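Local coordinates for protein deacetylase EF_0837 (Enterococcus faecalis, PDB 2ICS) that is a zinc-dependent amidohydrolase with a binuclear metal centre that, as an esterase, deacetylates acetyl-(R)-mandelate with very low efficiency in vitro, at residues Asp6-Asn11 and Ala34-Ser39. Residues are numbered along the deposited sequence; the frame is centred on the assembly and turned at random.
Sequences DLLIKN and ATISGS
Leu8 swings CG away from its backbone N (chi1 -169°), which carries CD1 to the side chain of Ile36 and CD2 to the loop backbone. Lys10 starts off differently. Its chain folds at chi2 and chi3, and the two bends together curl the amine back toward the same residue. CD1 of Leu8 rests on CG2 of Ile36 at 3.9 Å, and the Ile36 CB lies just behind, 4.1 Å from the same CD1. The other branch of Leu8 turns to the loop backbone: CD2 lies 3.7 Å from the O of Gly38. NZ of Lys10 donates a short hydrogen bond of 2.6 Å to the O of Ile36. The amine sits above the carbonyl plane, 38° out of it, with a C=O...N angle of 142°. The contact belongs to the small beta domain that stands apart from the zinc-bearing TIM barrel. Residues 6-11 lie on an inner strand, 5-13, between 19-25 and 42-45 in a mixed four-stranded sheet. Residues 34-39 form the irregular link between its two outermost strands, 28-33 and 42-45, and pass over one face of the sheet. On the other face, Leu7 and Ile9 pack against Ile363 of strand 350-364. A classic beta bulge sets Asp6 and Leu7 opposite Ile24 of strand 19-25. Glu21 ties both partners together: its OE1 makes a salt bridge with NZ of Lys10 and accepts a hydrogen bond from the N of Ile36. The amine thus has two oxygen partners, which should limit its movement. The apolar pair Leu8 and Ile36 is buried, while Gly38 lies at the exposed edge of the contact.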
loop_
_atom_site.group_PDB
_atom_site.type_symbol
_atom_site.label_atom_id
_atom_site.label_comp_id
_atom_site.label_asym_id
_atom_site.label_seq_id
_atom_site.Cartn_x
_atom_site.Cartn_y
_atom_site.Cartn_z
ATOM N N ASP A 6 -3.359 15.813 -24.994
ATOM C CA ASP A 6 -4.303 16.510 -24.132
ATOM C C ASP A 6 -3.508 17.248 -23.064
ATOM O O ASP A 6 -3.799 18.397 -22.740
ATOM C CB ASP A 6 -5.270 15.524 -23.466
ATOM C CG ASP A 6 -6.150 14.798 -24.470
ATOM O OD1 ASP A 6 -6.802 15.476 -25.292
ATOM O OD2 ASP A 6 -6.194 13.550 -24.435
ATOM N N LEU A 7 -2.493 16.581 -22.527
ATOM C CA LEU A 7 -1.668 17.177 -21.489
ATOM C C LEU A 7 -0.197 16.895 -21.717
ATOM O O LEU A 7 0.185 15.815 -22.163
ATOM C CB LEU A 7 -2.079 16.646 -20.117
ATOM C CG LEU A 7 -1.361 17.281 -18.920
ATOM C CD1 LEU A 7 -1.669 18.769 -18.873
ATOM C CD2 LEU A 7 -1.810 16.606 -17.628
ATOM N N LEU A 8 0.630 17.880 -21.398
ATOM C CA LEU A 8 2.063 17.752 -21.568
ATOM C C LEU A 8 2.746 18.329 -20.336
ATOM O O LEU A 8 2.439 19.441 -19.913
ATOM C CB LEU A 8 2.496 18.500 -22.828
ATOM C CG LEU A 8 3.920 18.281 -23.332
ATOM C CD1 LEU A 8 4.169 16.793 -23.560
ATOM C CD2 LEU A 8 4.113 19.072 -24.628
ATOM N N ILE A 9 3.665 17.563 -19.760
ATOM C CA ILE A 9 4.385 17.983 -18.563
ATOM C C ILE A 9 5.865 18.115 -18.904
ATOM O O ILE A 9 6.508 17.143 -19.306
ATOM C CB ILE A 9 4.175 16.951 -17.440
ATOM C CG1 ILE A 9 2.672 16.756 -17.213
ATOM C CG2 ILE A 9 4.832 17.417 -16.161
ATOM C CD1 ILE A 9 2.326 15.486 -16.481
ATOM N N LYS A 10 6.400 19.320 -18.738
ATOM C CA LYS A 10 7.791 19.595 -19.078
ATOM C C LYS A 10 8.677 19.954 -17.890
ATOM O O LYS A 10 8.193 20.317 -16.817
ATOM C CB LYS A 10 7.852 20.750 -20.083
ATOM C CG LYS A 10 6.701 20.777 -21.074
ATOM C CD LYS A 10 7.052 20.125 -22.398
ATOM C CE LYS A 10 8.061 20.961 -23.177
ATOM N NZ LYS A 10 8.307 20.383 -24.530
ATOM N N ASN A 11 9.985 19.847 -18.117
ATOM C CA ASN A 11 11.010 20.181 -17.133
ATOM C C ASN A 11 11.058 19.285 -15.900
ATOM O O ASN A 11 11.599 19.663 -14.864
ATOM C CB ASN A 11 10.855 21.645 -16.712
ATOM C CG ASN A 11 12.187 22.351 -16.584
ATOM O OD1 ASN A 11 13.052 22.219 -17.452
ATOM N ND2 ASN A 11 12.359 23.114 -15.512
ATOM N N ALA A 34 13.095 12.647 -22.533
ATOM C CA ALA A 34 13.786 13.749 -21.876
ATOM C C ALA A 34 13.215 15.064 -22.407
ATOM O O ALA A 34 13.148 16.066 -21.691
ATOM C CB ALA A 34 15.282 13.669 -22.148
ATOM N N THR A 35 12.800 15.047 -23.668
ATOM C CA THR A 35 12.214 16.224 -24.294
ATOM C C THR A 35 11.128 15.812 -25.280
ATOM O O THR A 35 11.334 14.938 -26.122
ATOM C CB THR A 35 13.282 17.062 -25.034
ATOM O OG1 THR A 35 14.180 17.640 -24.078
ATOM C CG2 THR A 35 12.628 18.181 -25.838
ATOM N N ILE A 36 9.963 16.440 -25.155
ATOM C CA ILE A 36 8.843 16.153 -26.041
ATOM C C ILE A 36 8.349 17.440 -26.684
ATOM O O ILE A 36 7.794 18.310 -26.013
ATOM C CB ILE A 36 7.660 15.513 -25.286
ATOM C CG1 ILE A 36 8.099 14.196 -24.639
ATOM C CG2 ILE A 36 6.499 15.279 -26.252
ATOM C CD1 ILE A 36 7.002 13.491 -23.881
ATOM N N SER A 37 8.558 17.562 -27.988
ATOM C CA SER A 37 8.114 18.744 -28.706
ATOM C C SER A 37 6.802 18.415 -29.403
ATOM O O SER A 37 6.782 17.706 -30.413
ATOM C CB SER A 37 9.161 19.169 -29.734
ATOM O OG SER A 37 8.768 20.362 -30.383
ATOM N N GLY A 38 5.707 18.919 -28.848
ATOM C CA GLY A 38 4.407 18.660 -29.434
ATOM C C GLY A 38 3.348 19.614 -28.928
ATOM O O GLY A 38 3.585 20.398 -28.006
ATOM N N SER A 39 2.171 19.544 -29.539
ATOM C CA SER A 39 1.053 20.397 -29.163
ATOM C C SER A 39 0.122 19.683 -28.184
ATOM O O SER A 39 -0.024 18.462 -28.228
ATOM C CB SER A 39 0.279 20.812 -30.418
ATOM O OG SER A 39 0.033 19.696 -31.260
#